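Local coordinates for protein dipeptidase AC. Metallo peptidase. MEROPS family M19 (Rhodobacter sphaeroides, PDB 3FDG) that probably hydrolyses dipeptides as a metal-dependent dipeptidase of peptidase family M19, binding two metal ions in a TIM-barrel-like fold, at residues P6-H11 / E343-L348; I55-P60 / P92-M97. One frame throughout, in Å; residues are numbered along the deposited sequence.

Contact 1: residues P6-H11 / E343-L348. With MG (magnesium ion), chain E.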
ATOM      1  N   PRO B   6      25.647  18.574   4.075  1.00 19.86           N
ATOM      2  CA  PRO B   6      24.401  17.965   3.538  1.00 18.62           C
ATOM      3  C   PRO B   6      23.221  18.241   4.461  1.00 18.36           C
ATOM      4  O   PRO B   6      23.409  18.240   5.666  1.00 18.17           O
ATOM      5  CB  PRO B   6      24.713  16.463   3.475  1.00 17.87           C
ATOM      6  CG  PRO B   6      26.217  16.361   3.445  1.00 19.85           C
ATOM      7  CD  PRO B   6      26.762  17.597   4.145  1.00 19.96           C
ATOM      8  N   VAL B   7      22.039  18.523   3.889  1.00 16.24           N
ATOM      9  CA  VAL B   7      20.868  18.833   4.685  1.00 16.32           C
ATOM     10  C   VAL B   7      19.877  17.695   4.553  1.00 15.88           C
ATOM     11  O   VAL B   7      19.555  17.264   3.430  1.00 16.64           O
ATOM     12  CB  VAL B   7      20.204  20.205   4.292  1.00 16.41           C
ATOM     13  CG1 VAL B   7      18.811  20.450   5.003  1.00 16.42           C
ATOM     14  CG2 VAL B   7      21.157  21.385   4.621  1.00 17.30           C
ATOM     15  N   PHE B   8      19.341  17.260   5.698  1.00 14.33           N
ATOM     16  CA  PHE B   8      18.200  16.385   5.755  1.00 13.96           C
ATOM     17  C   PHE B   8      17.020  17.216   6.252  1.00 14.73           C
ATOM     18  O   PHE B   8      17.103  17.892   7.271  1.00 14.37           O
ATOM     19  CB  PHE B   8      18.395  15.199   6.747  1.00 13.49           C
ATOM     20  CG  PHE B   8      17.282  14.178   6.654  1.00 12.83           C
ATOM     21  CD1 PHE B   8      17.323  13.179   5.665  1.00 13.59           C
ATOM     22  CD2 PHE B   8      16.147  14.270   7.478  1.00 11.23           C
ATOM     23  CE1 PHE B   8      16.246  12.241   5.521  1.00 14.01           C
ATOM     24  CE2 PHE B   8      15.100  13.361   7.345  1.00 16.04           C
ATOM     25  CZ  PHE B   8      15.145  12.336   6.380  1.00 15.59           C
ATOM     26  N   ASP B   9      15.934  17.158   5.495  1.00 13.63           N
ATOM     27  CA  ASP B   9      14.892  18.140   5.639  1.00 14.67           C
ATOM     28  C   ASP B   9      13.596  17.507   6.135  1.00 14.46           C
ATOM     29  O   ASP B   9      13.222  16.366   5.745  1.00 15.94           O
ATOM     30  CB  ASP B   9      14.611  18.799   4.290  1.00 14.35           C
ATOM     31  CG  ASP B   9      13.546  19.845   4.428  1.00 17.80           C
ATOM     32  OD1 ASP B   9      13.847  20.812   5.154  1.00 16.97           O
ATOM     33  OD2 ASP B   9      12.444  19.660   3.886  1.00 17.98           O
ATOM     34  N   GLY B  10      12.859  18.283   6.911  1.00 12.82           N
ATOM     35  CA  GLY B  10      11.660  17.788   7.535  1.00 14.23           C
ATOM     36  C   GLY B  10      10.388  17.670   6.715  1.00 12.65           C
ATOM     37  O   GLY B  10       9.486  16.957   7.139  1.00 14.30           O
ATOM     38  N   HIS B  11      10.286  18.334   5.562  1.00 13.50           N
ATOM     39  CA  HIS B  11       8.989  18.293   4.885  1.00 13.84           C
ATOM     40  C   HIS B  11       9.100  18.914   3.527  1.00 15.10           C
ATOM     41  O   HIS B  11       9.462  20.098   3.441  1.00 14.55           O
ATOM     42  CB  HIS B  11       7.899  19.133   5.668  1.00 14.91           C
ATOM     43  CG  HIS B  11       6.524  19.034   5.069  1.00 14.75           C
ATOM     44  ND1 HIS B  11       5.642  18.028   5.418  1.00 12.91           N
ATOM     45  CD2 HIS B  11       5.890  19.792   4.133  1.00 13.19           C
ATOM     46  CE1 HIS B  11       4.526  18.154   4.708  1.00 12.76           C
ATOM     47  NE2 HIS B  11       4.650  19.228   3.925  1.00 12.96           N
ATOM     48  N   GLU B 343      22.117  16.068  11.737  1.00 14.88           N
ATOM     49  CA  GLU B 343      22.367  15.070  12.790  1.00 16.69           C
ATOM     50  C   GLU B 343      21.203  15.036  13.719  1.00 15.72           C
ATOM     51  O   GLU B 343      20.888  13.963  14.252  1.00 17.41           O
ATOM     52  CB  GLU B 343      23.664  15.327  13.617  1.00 18.35           C
ATOM     53  CG  GLU B 343      24.965  15.237  12.787  1.00 23.53           C
ATOM     54  CD  GLU B 343      26.275  15.555  13.608  1.00 33.45           C
ATOM     55  OE1 GLU B 343      26.195  16.301  14.634  1.00 34.31           O
ATOM     56  OE2 GLU B 343      27.389  15.071  13.210  1.00 36.84           O
ATOM     57  N   ASN B 344      20.552  16.194  13.945  1.00 15.09           N
ATOM     58  CA  ASN B 344      19.390  16.204  14.870  1.00 14.56           C
ATOM     59  C   ASN B 344      18.225  15.375  14.334  1.00 14.27           C
ATOM     60  O   ASN B 344      17.618  14.629  15.073  1.00 15.74           O
ATOM     61  CB  ASN B 344      18.902  17.630  15.185  1.00 14.20           C
ATOM     62  CG  ASN B 344      19.839  18.355  16.177  1.00 14.30           C
ATOM     63  OD1 ASN B 344      20.695  17.700  16.837  1.00 15.97           O
ATOM     64  ND2 ASN B 344      19.660  19.672  16.322  1.00 14.35           N
ATOM     65  N   TRP B 345      17.938  15.475  13.049  1.00 14.66           N
ATOM     66  CA  TRP B 345      16.921  14.554  12.477  1.00 16.33           C
ATOM     67  C   TRP B 345      17.328  13.082  12.611  1.00 15.83           C
ATOM     68  O   TRP B 345      16.486  12.272  12.908  1.00 17.02           O
ATOM     69  CB  TRP B 345      16.587  14.825  11.000  1.00 15.46           C
ATOM     70  CG  TRP B 345      15.542  15.866  10.810  1.00 17.06           C
ATOM     71  CD1 TRP B 345      15.702  17.092  10.175  1.00 17.17           C
ATOM     72  CD2 TRP B 345      14.183  15.848  11.317  1.00 14.74           C
ATOM     73  NE1 TRP B 345      14.537  17.822  10.235  1.00 13.26           N
ATOM     74  CE2 TRP B 345      13.589  17.098  10.938  1.00 16.23           C
ATOM     75  CE3 TRP B 345      13.416  14.906  12.042  1.00 15.10           C
ATOM     76  CZ2 TRP B 345      12.265  17.419  11.234  1.00 17.36           C
ATOM     77  CZ3 TRP B 345      12.089  15.234  12.363  1.00 18.40           C
ATOM     78  CH2 TRP B 345      11.521  16.484  11.944  1.00 15.30           C
ATOM     79  N   TYR B 346      18.587  12.749  12.351  1.00 16.08           N
ATOM     80  CA  TYR B 346      18.938  11.336  12.385  1.00 15.44           C
ATOM     81  C   TYR B 346      18.765  10.825  13.798  1.00 15.12           C
ATOM     82  O   TYR B 346      18.312   9.724  13.977  1.00 15.78           O
ATOM     83  CB  TYR B 346      20.369  11.107  11.948  1.00 15.63           C
ATOM     84  CG  TYR B 346      20.596  11.494  10.533  1.00 16.04           C
ATOM     85  CD1 TYR B 346      19.515  11.683   9.679  1.00 17.79           C
ATOM     86  CD2 TYR B 346      21.897  11.603  10.013  1.00 16.91           C
ATOM     87  CE1 TYR B 346      19.726  12.044   8.316  1.00 13.77           C
ATOM     88  CE2 TYR B 346      22.122  11.968   8.646  1.00 16.40           C
ATOM     89  CZ  TYR B 346      21.005  12.154   7.823  1.00 17.35           C
ATOM     90  OH  TYR B 346      21.174  12.528   6.510  1.00 16.83           O
ATOM     91  N   GLY B 347      19.203  11.605  14.781  1.00 15.73           N
ATOM     92  CA  GLY B 347      18.965  11.220  16.139  1.00 15.58           C
ATOM     93  C   GLY B 347      17.507  11.047  16.466  1.00 16.20           C
ATOM     94  O   GLY B 347      17.132  10.137  17.196  1.00 16.35           O
ATOM     95  N   LEU B 348      16.665  11.982  16.008  1.00 15.55           N
ATOM     96  CA  LEU B 348      15.232  11.907  16.268  1.00 15.55           C
ATOM     97  C   LEU B 348      14.675  10.587  15.671  1.00 16.19           C
ATOM     98  O   LEU B 348      13.871   9.865  16.300  1.00 17.55           O
ATOM     99  CB  LEU B 348      14.524  13.197  15.668  1.00 16.14           C
ATOM    100  CG  LEU B 348      13.054  12.852  15.879  1.00 15.18           C
ATOM    101  CD1 LEU B 348      12.382  13.278  17.080  1.00 18.23           C
ATOM    102  CD2 LEU B 348      12.143  12.380  14.736  1.00 15.22           C
TER
HETATM  103 MG    MG E 356       3.002  19.691   2.604  1.00 21.93          MG
HETATM  104  O   HOH W   1       1.267  20.388   1.756  1.00 17.11           O
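Phe8 turns its CG away from its own backbone N (chi1 -172°), and this throws the ring out of strand 7-9 between Trp345 and Tyr346 of helix 334-353. Tyr346 answers with CG opposite its carbonyl carbon (chi1 -64°), carrying the phenol back along the helix until CE1 stands 3.6 Å from Phe8 CG. The three rings form an aromatic cluster built from two offset edge-to-face pairs. Phe8 directs its edge at the face of the five-membered ring of Trp345, with centroids 5.7 Å apart and planes at 63°, and offers its own face to the edge of Tyr346. On the indole side Phe8 CD2 also meets Trp345 CB at 3.6 Å. Trp345 CD1 closes to 3.3 Å on Phe8 O, without a hydrogen bond between the segments. Further along the indole, Trp345 CZ2 lies 3.8 Å from Gly10 CA, so the benzo ring packs directly on main chain that carries no side chain. The polar ends look elsewhere: Trp345 NE1 bonds to Met301 O, and Tyr346 OH to His125 ND1. Beyond Phe8 the chain turns a corner as an Asx turn, in which His11 N gives a 3.0 Å bond to Asp9 OD2 from above the carboxylate plane; Ser303 OG holds both Asp9 OD2 and His11 O. The turn delivers His11 to the metal site, where NE2 binds magnesium at 2.2 Å with Asp13, Glu137 and a water. His11 itself takes no part in the aromatic packing. Strand 7-9 runs parallel to its neighbour 48-56, Val121 of helix 118-127 touches both Phe8 and Tyr346, and helix 334-353 spans from strand 7-9 to strand 299-301, consistent with closing of the barrel.

Contact 2: residues I55-P60 / P92-M97; sequences IYVPSP and PVALAM
Met97 reaches from helix 87-108 along the end of strand 48-56, sliding past Ile55 in the opposite direction. Its CB rests 3.9 Å from Ile55 CG2, and CG1 of the same isoleucine flanks it slightly farther off. The chain then runs extended as far as SD, which comes to 3.1 Å from Tyr56 O, nearly in line with CG-SD. There it bends (chi3 84°), and this keeps the terminal methyl against the same backbone: CE lies 3.4 Å from Tyr56 O and 3.6 Å from Tyr56 N. That N is buried without a hydrogen-bond partner, and Met97 SD and CE are what lie against it from this helix. One turn back along the helix, Ile55 CG2 also lies 3.6 Å from Ala94 CA. Val93 CG1 extends the apolar seam, 4.0 Å from Val57 CG2 and 3.9 Å from Pro58 CD. The Tyr56 side chain starts away from the helix and packs on Asp13 and Glu137, both metal ligands, so this end of the strand lies between helix 87-108 and the magnesium site; an outer helix on a parallel strand is consistent with the family's TIM-barrel clan. Ile55 rests on Met134 of parallel strand 130-137, Leu19 of helix 14-20 covers Val93, and Phe152 of helix 147-155 backs Ala94, while Gln91 of the second subunit packs on Pro92 and Leu95 as helix 87-108 reaches the dimer contact.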
ATOM      1  N   ILE B  55       2.986  12.833   1.318  1.00 17.15           N
ATOM      2  CA  ILE B  55       1.778  12.450   0.612  1.00 18.84           C
ATOM      3  C   ILE B  55       0.710  13.355   1.243  1.00 19.54           C
ATOM      4  O   ILE B  55       0.348  13.248   2.417  1.00 18.90           O
ATOM      5  CB  ILE B  55       1.405  10.981   0.797  1.00 18.95           C
ATOM      6  CG1 ILE B  55       2.492  10.040   0.196  1.00 19.27           C
ATOM      7  CG2 ILE B  55       0.021  10.713   0.158  1.00 17.54           C
ATOM      8  CD1 ILE B  55       2.403   8.612   0.693  1.00 21.13           C
ATOM      9  N   TYR B  56       0.188  14.256   0.429  1.00 20.26           N
ATOM     10  CA  TYR B  56      -0.701  15.242   0.943  1.00 20.58           C
ATOM     11  C   TYR B  56      -1.865  15.291  -0.039  1.00 21.37           C
ATOM     12  O   TYR B  56      -1.622  15.558  -1.220  1.00 18.86           O
ATOM     13  CB  TYR B  56      -0.002  16.589   0.951  1.00 21.63           C
ATOM     14  CG  TYR B  56      -0.982  17.727   0.907  1.00 22.08           C
ATOM     15  CD1 TYR B  56      -1.878  17.909   1.966  1.00 23.92           C
ATOM     16  CD2 TYR B  56      -1.045  18.580  -0.206  1.00 25.23           C
ATOM     17  CE1 TYR B  56      -2.822  18.933   1.949  1.00 26.88           C
ATOM     18  CE2 TYR B  56      -1.989  19.640  -0.242  1.00 26.82           C
ATOM     19  CZ  TYR B  56      -2.864  19.783   0.853  1.00 28.37           C
ATOM     20  OH  TYR B  56      -3.819  20.757   0.875  1.00 34.23           O
ATOM     21  N   VAL B  57      -3.092  15.087   0.447  1.00 19.37           N
ATOM     22  CA  VAL B  57      -4.267  15.068  -0.482  1.00 20.44           C
ATOM     23  C   VAL B  57      -4.856  16.485  -0.616  1.00 19.58           C
ATOM     24  O   VAL B  57      -5.401  17.026   0.327  1.00 19.33           O
ATOM     25  CB  VAL B  57      -5.315  14.041   0.009  1.00 20.05           C
ATOM     26  CG1 VAL B  57      -6.636  14.107  -0.819  1.00 20.09           C
ATOM     27  CG2 VAL B  57      -4.691  12.628   0.017  1.00 21.33           C
ATOM     28  N   PRO B  58      -4.721  17.121  -1.801  1.00 20.79           N
ATOM     29  CA  PRO B  58      -5.204  18.499  -1.804  1.00 20.76           C
ATOM     30  C   PRO B  58      -6.757  18.688  -1.782  1.00 21.38           C
ATOM     31  O   PRO B  58      -7.516  17.841  -2.235  1.00 19.30           O
ATOM     32  CB  PRO B  58      -4.616  19.100  -3.094  1.00 22.44           C
ATOM     33  CG  PRO B  58      -4.100  17.890  -3.914  1.00 20.94           C
ATOM     34  CD  PRO B  58      -4.354  16.621  -3.132  1.00 20.91           C
ATOM     35  N   SER B  59      -7.176  19.813  -1.224  1.00 23.52           N
ATOM     36  CA  SER B  59      -8.548  20.310  -1.345  1.00 25.28           C
ATOM     37  C   SER B  59      -8.749  21.068  -2.687  1.00 27.39           C
ATOM     38  O   SER B  59      -7.769  21.454  -3.349  1.00 27.18           O
ATOM     39  CB  SER B  59      -8.830  21.257  -0.160  1.00 25.05           C
ATOM     40  OG  SER B  59      -9.066  20.477   0.992  1.00 24.21           O
ATOM     41  N   PRO B  60     -10.032  21.286  -3.089  1.00 29.16           N
ATOM     42  CA  PRO B  60     -10.363  22.021  -4.328  1.00 30.19           C
ATOM     43  C   PRO B  60     -10.409  23.502  -4.090  1.00 30.83           C
ATOM     44  O   PRO B  60      -9.393  24.097  -3.710  1.00 33.35           O
ATOM     45  CB  PRO B  60     -11.780  21.547  -4.647  1.00 30.09           C
ATOM     46  CG  PRO B  60     -12.067  20.426  -3.738  1.00 31.07           C
ATOM     47  CD  PRO B  60     -11.218  20.627  -2.525  1.00 28.48           C
ATOM     48  N   PRO B  92      -7.433   6.950  -3.485  1.00 19.01           N
ATOM     49  CA  PRO B  92      -6.799   6.949  -4.828  1.00 20.06           C
ATOM     50  C   PRO B  92      -5.677   8.002  -4.966  1.00 18.30           C
ATOM     51  O   PRO B  92      -4.661   7.758  -5.648  1.00 18.87           O
ATOM     52  CB  PRO B  92      -7.980   7.311  -5.778  1.00 20.85           C
ATOM     53  CG  PRO B  92      -9.184   6.802  -5.028  1.00 21.09           C
ATOM     54  CD  PRO B  92      -8.895   7.084  -3.568  1.00 19.63           C
ATOM     55  N   VAL B  93      -5.881   9.178  -4.360  1.00 17.49           N
ATOM     56  CA  VAL B  93      -4.917  10.274  -4.446  1.00 16.78           C
ATOM     57  C   VAL B  93      -3.680   9.915  -3.645  1.00 16.56           C
ATOM     58  O   VAL B  93      -2.569  10.083  -4.136  1.00 15.49           O
ATOM     59  CB  VAL B  93      -5.534  11.662  -3.992  1.00 17.20           C
ATOM     60  CG1 VAL B  93      -4.435  12.774  -4.016  1.00 18.00           C
ATOM     61  CG2 VAL B  93      -6.742  12.000  -4.881  1.00 19.28           C
ATOM     62  N   ALA B  94      -3.853   9.378  -2.440  1.00 15.97           N
ATOM     63  CA  ALA B  94      -2.656   9.007  -1.621  1.00 16.94           C
ATOM     64  C   ALA B  94      -1.914   7.859  -2.260  1.00 16.49           C
ATOM     65  O   ALA B  94      -0.695   7.815  -2.213  1.00 17.36           O
ATOM     66  CB  ALA B  94      -3.036   8.654  -0.220  1.00 17.36           C
ATOM     67  N   LEU B  95      -2.632   6.907  -2.866  1.00 16.65           N
ATOM     68  CA  LEU B  95      -1.935   5.859  -3.618  1.00 15.32           C
ATOM     69  C   LEU B  95      -1.217   6.360  -4.847  1.00 14.69           C
ATOM     70  O   LEU B  95      -0.117   5.892  -5.119  1.00 16.10           O
ATOM     71  CB  LEU B  95      -2.871   4.733  -4.030  1.00 16.30           C
ATOM     72  CG  LEU B  95      -3.402   3.770  -2.990  1.00 17.65           C
ATOM     73  CD1 LEU B  95      -4.294   2.791  -3.742  1.00 18.53           C
ATOM     74  CD2 LEU B  95      -2.288   2.996  -2.300  1.00 19.75           C
ATOM     75  N   ALA B  96      -1.802   7.297  -5.571  1.00 13.85           N
ATOM     76  CA  ALA B  96      -1.091   7.942  -6.683  1.00 15.27           C
ATOM     77  C   ALA B  96       0.251   8.523  -6.234  1.00 15.54           C
ATOM     78  O   ALA B  96       1.286   8.284  -6.869  1.00 15.19           O
ATOM     79  CB  ALA B  96      -1.964   9.012  -7.338  1.00 16.25           C
ATOM     80  N   MET B  97       0.229   9.314  -5.164  1.00 15.79           N
ATOM     81  CA  MET B  97       1.454   9.942  -4.632  1.00 15.64           C
ATOM     82  C   MET B  97       2.454   8.946  -4.085  1.00 16.32           C
ATOM     83  O   MET B  97       3.634   9.040  -4.415  1.00 17.43           O
ATOM     84  CB  MET B  97       1.083  11.037  -3.599  1.00 16.41           C
ATOM     85  CG  MET B  97       0.257  12.148  -4.311  1.00 18.50           C
ATOM     86  SD  MET B  97      -0.388  13.448  -3.164  1.00 15.99           S
ATOM     87  CE  MET B  97       0.970  14.437  -3.100  1.00 13.42           C
TER

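Overall arrangement
Both contacts set a helix against neighbouring parallel strands of one sheet, 7-9 and 48-56, and both are buried, yet they lie on opposite sides of the chain's centre with their own centres about 25 Å apart. Contact 1 is the more central and wholly buried; it pairs the first strand with the last helix. Contact 2 spans far less sequence, includes partly exposed residues and lies beside the second subunit. Aromatic rings carry contact 1, whereas contact 2 depends on aliphatic branches and a thioether. The two strand segments reach the metal centre differently: 6-11 ends in a direct ligand just past the corner, while 55-60 brings a tyrosine packed on ligands.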